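Local coordinates for arylamine n-acetyltransferase NAT (Mycobacterium tuberculosis, PDB 4BGF), which probably transfers the acetyl group of acetyl-CoA to arylamines through a cysteine thiol, as other arylamine N-acetyltransferases do, at residues A[154-165]-A[173-181]. Numbering follows the deposited sequence.
Sequences YRLEDRVDGFVL and WQTLYEFTT
Strands 162-168 and 173-179 form an antiparallel beta hairpin, and strand 154-159, joined to it by a type II turn from Arg159 to Gly162, pairs with 162-168 on the edge away from 173-179. Phe163 and Phe179 make a hydrogen-bonded pair: Phe163 N gives to Phe179 O at 3.1 Å, and Phe179 N returns the bond to Phe163 O. Farther along, the pairing slips. Leu165 N still bonds Tyr177 O, but Leu165 O takes the N-H of Leu176 (N to O 2.9 Å) rather than that of Tyr177, an offset that fits a beta bulge at Leu176 and Tyr177, where Leu176 leaves the extended conformation (psi -55°). Leu165, with CG anti to its backbone N (chi1 -174°), runs alongside Tyr177 in the same direction; its CB sits over one ring face, 4.1 Å from the centroid, and its CD2 reaches Tyr177 OH. On the same face of the sheet, Leu156 CD2 meets the edge of the Phe179 ring at CZ (3.5 Å), the two side chains crossing at about a right angle. At the far end the Arg155 guanidinium lies flat on the Trp173 indole in a cation-pi stack, planes 14° apart, with CZ 3.5 Å from the centroid of the five-membered ring, while Arg155 CB makes a CH-pi contact over the six-membered ring. Glu157 OE2 makes a salt bridge over the opposite guanidinium face, 3.1 Å from Arg155 NE; no N-H points at it, and only charge links the two. Gln166 takes a hydrogen bond from Arg155 NH2. In the antiparallel sheet, 162-168 lies between 154-159 and 173-179, and strand 87-95 flanks 173-179 on its other side. The Tyr177 ring meets His110 and touches Asp127, which with Cys70 are arranged as in this family's Cys-His-Asp triad and are probably catalytic; Leu125 of strand 124-126 packs against Leu165, Tyr177 and Phe179.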
# COMPACT_ATOMS: atom_id res chain seq x y z
N TYR A 154 13.99 -4.12 -7.75
CA TYR A 154 13.13 -5.24 -7.44
C TYR A 154 13.30 -6.33 -8.47
O TYR A 154 13.89 -6.13 -9.54
CB TYR A 154 11.65 -4.80 -7.38
CG TYR A 154 11.27 -4.12 -6.08
CD1 TYR A 154 11.95 -2.99 -5.66
CD2 TYR A 154 10.25 -4.60 -5.28
CE1 TYR A 154 11.62 -2.36 -4.50
CE2 TYR A 154 9.91 -3.97 -4.11
CZ TYR A 154 10.60 -2.85 -3.73
OH TYR A 154 10.30 -2.21 -2.58
N ARG A 155 12.79 -7.49 -8.12
CA ARG A 155 12.91 -8.66 -8.96
C ARG A 155 11.73 -9.62 -8.68
O ARG A 155 11.25 -9.70 -7.55
CB ARG A 155 14.25 -9.32 -8.66
CG ARG A 155 14.47 -10.64 -9.31
CD ARG A 155 15.86 -11.16 -9.05
NE ARG A 155 15.99 -11.81 -7.75
CZ ARG A 155 17.08 -12.44 -7.31
NH1 ARG A 155 18.17 -12.51 -8.05
NH2 ARG A 155 17.08 -13.00 -6.12
N LEU A 156 11.28 -10.32 -9.73
CA LEU A 156 10.30 -11.41 -9.63
C LEU A 156 11.02 -12.72 -9.91
O LEU A 156 11.88 -12.76 -10.77
CB LEU A 156 9.21 -11.25 -10.67
CG LEU A 156 8.16 -10.17 -10.41
CD1 LEU A 156 7.78 -9.44 -11.67
CD2 LEU A 156 6.95 -10.77 -9.79
N GLU A 157 10.65 -13.77 -9.19
CA GLU A 157 11.27 -15.08 -9.40
C GLU A 157 10.15 -16.08 -9.49
O GLU A 157 9.05 -15.84 -9.01
CB GLU A 157 12.26 -15.42 -8.29
CG GLU A 157 13.52 -14.48 -8.23
CD GLU A 157 14.62 -14.79 -9.24
OE1 GLU A 157 14.30 -15.15 -10.38
OE2 GLU A 157 15.82 -14.65 -8.90
N ASP A 158 10.39 -17.17 -10.20
CA ASP A 158 9.39 -18.21 -10.36
C ASP A 158 9.32 -19.03 -9.09
O ASP A 158 10.30 -19.17 -8.36
CB ASP A 158 9.75 -19.13 -11.53
CG ASP A 158 8.76 -19.05 -12.69
OD1 ASP A 158 8.02 -18.06 -12.82
OD2 ASP A 158 8.74 -20.00 -13.50
N ARG A 159 8.12 -19.55 -8.83
CA ARG A 159 7.85 -20.51 -7.77
C ARG A 159 6.85 -21.51 -8.39
O ARG A 159 6.37 -21.28 -9.50
CB ARG A 159 7.27 -19.79 -6.55
N VAL A 160 6.54 -22.62 -7.71
CA VAL A 160 5.52 -23.56 -8.22
C VAL A 160 4.17 -22.89 -8.44
O VAL A 160 3.49 -22.51 -7.49
CB VAL A 160 5.29 -24.78 -7.28
CG1 VAL A 160 6.41 -25.77 -7.44
CG2 VAL A 160 5.13 -24.37 -5.81
N ASP A 161 3.81 -22.76 -9.71
CA ASP A 161 2.56 -22.12 -10.16
C ASP A 161 2.40 -20.64 -9.85
O ASP A 161 1.35 -20.07 -10.13
CB ASP A 161 1.34 -22.86 -9.62
CG ASP A 161 1.11 -24.16 -10.33
OD1 ASP A 161 1.82 -24.41 -11.33
OD2 ASP A 161 0.21 -24.91 -9.92
N GLY A 162 3.43 -20.02 -9.28
CA GLY A 162 3.37 -18.60 -8.99
C GLY A 162 4.66 -17.88 -9.26
O GLY A 162 5.53 -18.39 -9.94
N PHE A 163 4.74 -16.66 -8.74
CA PHE A 163 5.93 -15.84 -8.76
C PHE A 163 6.14 -15.30 -7.33
O PHE A 163 5.25 -15.42 -6.47
CB PHE A 163 5.78 -14.70 -9.79
CG PHE A 163 5.44 -15.18 -11.19
CD1 PHE A 163 6.45 -15.50 -12.08
CD2 PHE A 163 4.12 -15.33 -11.59
CE1 PHE A 163 6.15 -15.96 -13.37
CE2 PHE A 163 3.83 -15.78 -12.88
CZ PHE A 163 4.85 -16.10 -13.76
N VAL A 164 7.31 -14.76 -7.05
CA VAL A 164 7.53 -14.04 -5.79
C VAL A 164 8.15 -12.72 -6.11
O VAL A 164 9.01 -12.61 -6.99
CB VAL A 164 8.42 -14.82 -4.75
CG1 VAL A 164 7.72 -16.04 -4.24
CG2 VAL A 164 9.72 -15.21 -5.31
N LEU A 165 7.71 -11.71 -5.39
CA LEU A 165 8.26 -10.38 -5.52
C LEU A 165 9.35 -10.13 -4.48
O LEU A 165 9.10 -10.25 -3.30
CB LEU A 165 7.17 -9.31 -5.37
CG LEU A 165 7.77 -7.94 -5.66
CD1 LEU A 165 7.72 -7.65 -7.14
CD2 LEU A 165 7.06 -6.91 -4.92
N TRP A 173 18.64 -9.68 -1.34
CA TRP A 173 17.30 -9.81 -1.91
C TRP A 173 16.33 -10.31 -0.83
O TRP A 173 16.54 -11.37 -0.24
CB TRP A 173 17.30 -10.76 -3.09
CG TRP A 173 17.77 -10.15 -4.35
CD1 TRP A 173 18.91 -10.45 -5.02
CD2 TRP A 173 17.10 -9.13 -5.12
NE1 TRP A 173 19.01 -9.68 -6.16
CE2 TRP A 173 17.91 -8.87 -6.24
CE3 TRP A 173 15.91 -8.43 -4.98
CZ2 TRP A 173 17.56 -7.93 -7.21
CZ3 TRP A 173 15.57 -7.49 -5.95
CH2 TRP A 173 16.39 -7.25 -7.04
N GLN A 174 15.28 -9.53 -0.55
CA GLN A 174 14.30 -9.85 0.50
C GLN A 174 12.92 -10.13 -0.08
O GLN A 174 12.38 -9.33 -0.82
CB GLN A 174 14.22 -8.71 1.51
CG GLN A 174 15.21 -8.82 2.66
CD GLN A 174 14.99 -7.78 3.73
OE1 GLN A 174 14.45 -6.71 3.47
NE2 GLN A 174 15.41 -8.08 4.95
N THR A 175 12.34 -11.27 0.27
CA THR A 175 11.08 -11.71 -0.32
C THR A 175 9.89 -11.07 0.38
O THR A 175 9.71 -11.19 1.58
CB THR A 175 10.97 -13.26 -0.32
OG1 THR A 175 12.03 -13.83 -1.10
CG2 THR A 175 9.66 -13.68 -0.91
N LEU A 176 9.10 -10.34 -0.38
CA LEU A 176 8.00 -9.58 0.19
C LEU A 176 6.73 -10.42 0.28
O LEU A 176 6.16 -10.59 1.35
CB LEU A 176 7.79 -8.32 -0.62
CG LEU A 176 9.10 -7.56 -0.79
CD1 LEU A 176 8.87 -6.34 -1.65
CD2 LEU A 176 9.72 -7.15 0.56
N TYR A 177 6.33 -10.95 -0.86
CA TYR A 177 5.13 -11.75 -0.95
C TYR A 177 5.12 -12.68 -2.15
O TYR A 177 5.95 -12.57 -3.05
CB TYR A 177 3.90 -10.85 -0.98
CG TYR A 177 3.86 -9.81 -2.10
CD1 TYR A 177 3.64 -10.17 -3.41
CD2 TYR A 177 4.01 -8.48 -1.81
CE1 TYR A 177 3.59 -9.26 -4.39
CE2 TYR A 177 3.95 -7.55 -2.80
CZ TYR A 177 3.73 -7.95 -4.08
OH TYR A 177 3.66 -6.99 -5.06
N GLU A 178 4.18 -13.60 -2.14
CA GLU A 178 4.01 -14.57 -3.21
C GLU A 178 2.57 -14.50 -3.77
O GLU A 178 1.62 -14.29 -3.02
CB GLU A 178 4.37 -15.98 -2.71
CG GLU A 178 3.56 -16.43 -1.51
CD GLU A 178 4.17 -17.60 -0.78
OE1 GLU A 178 5.09 -18.23 -1.34
OE2 GLU A 178 3.74 -17.89 0.35
N PHE A 179 2.44 -14.65 -5.09
CA PHE A 179 1.15 -14.49 -5.76
C PHE A 179 1.03 -15.33 -7.02
O PHE A 179 2.02 -15.81 -7.56
CB PHE A 179 0.90 -13.03 -6.08
CG PHE A 179 1.84 -12.46 -7.11
CD1 PHE A 179 3.15 -12.13 -6.77
CD2 PHE A 179 1.42 -12.24 -8.42
CE1 PHE A 179 4.01 -11.61 -7.70
CE2 PHE A 179 2.30 -11.72 -9.36
CZ PHE A 179 3.59 -11.39 -8.99
N THR A 180 -0.21 -15.51 -7.47
CA THR A 180 -0.48 -16.03 -8.81
C THR A 180 -1.16 -14.95 -9.60
O THR A 180 -1.68 -14.00 -9.04
CB THR A 180 -1.38 -17.28 -8.82
OG1 THR A 180 -2.71 -16.92 -8.46
CG2 THR A 180 -0.85 -18.33 -7.86
N THR A 181 -1.17 -15.10 -10.92
CA THR A 181 -1.82 -14.11 -11.79
C THR A 181 -3.24 -14.49 -12.13
O THR A 181 -3.74 -14.23 -13.23
CB THR A 181 -1.06 -13.93 -13.10
OG1 THR A 181 -0.76 -15.22 -13.64
CG2 THR A 181 0.18 -13.13 -12.85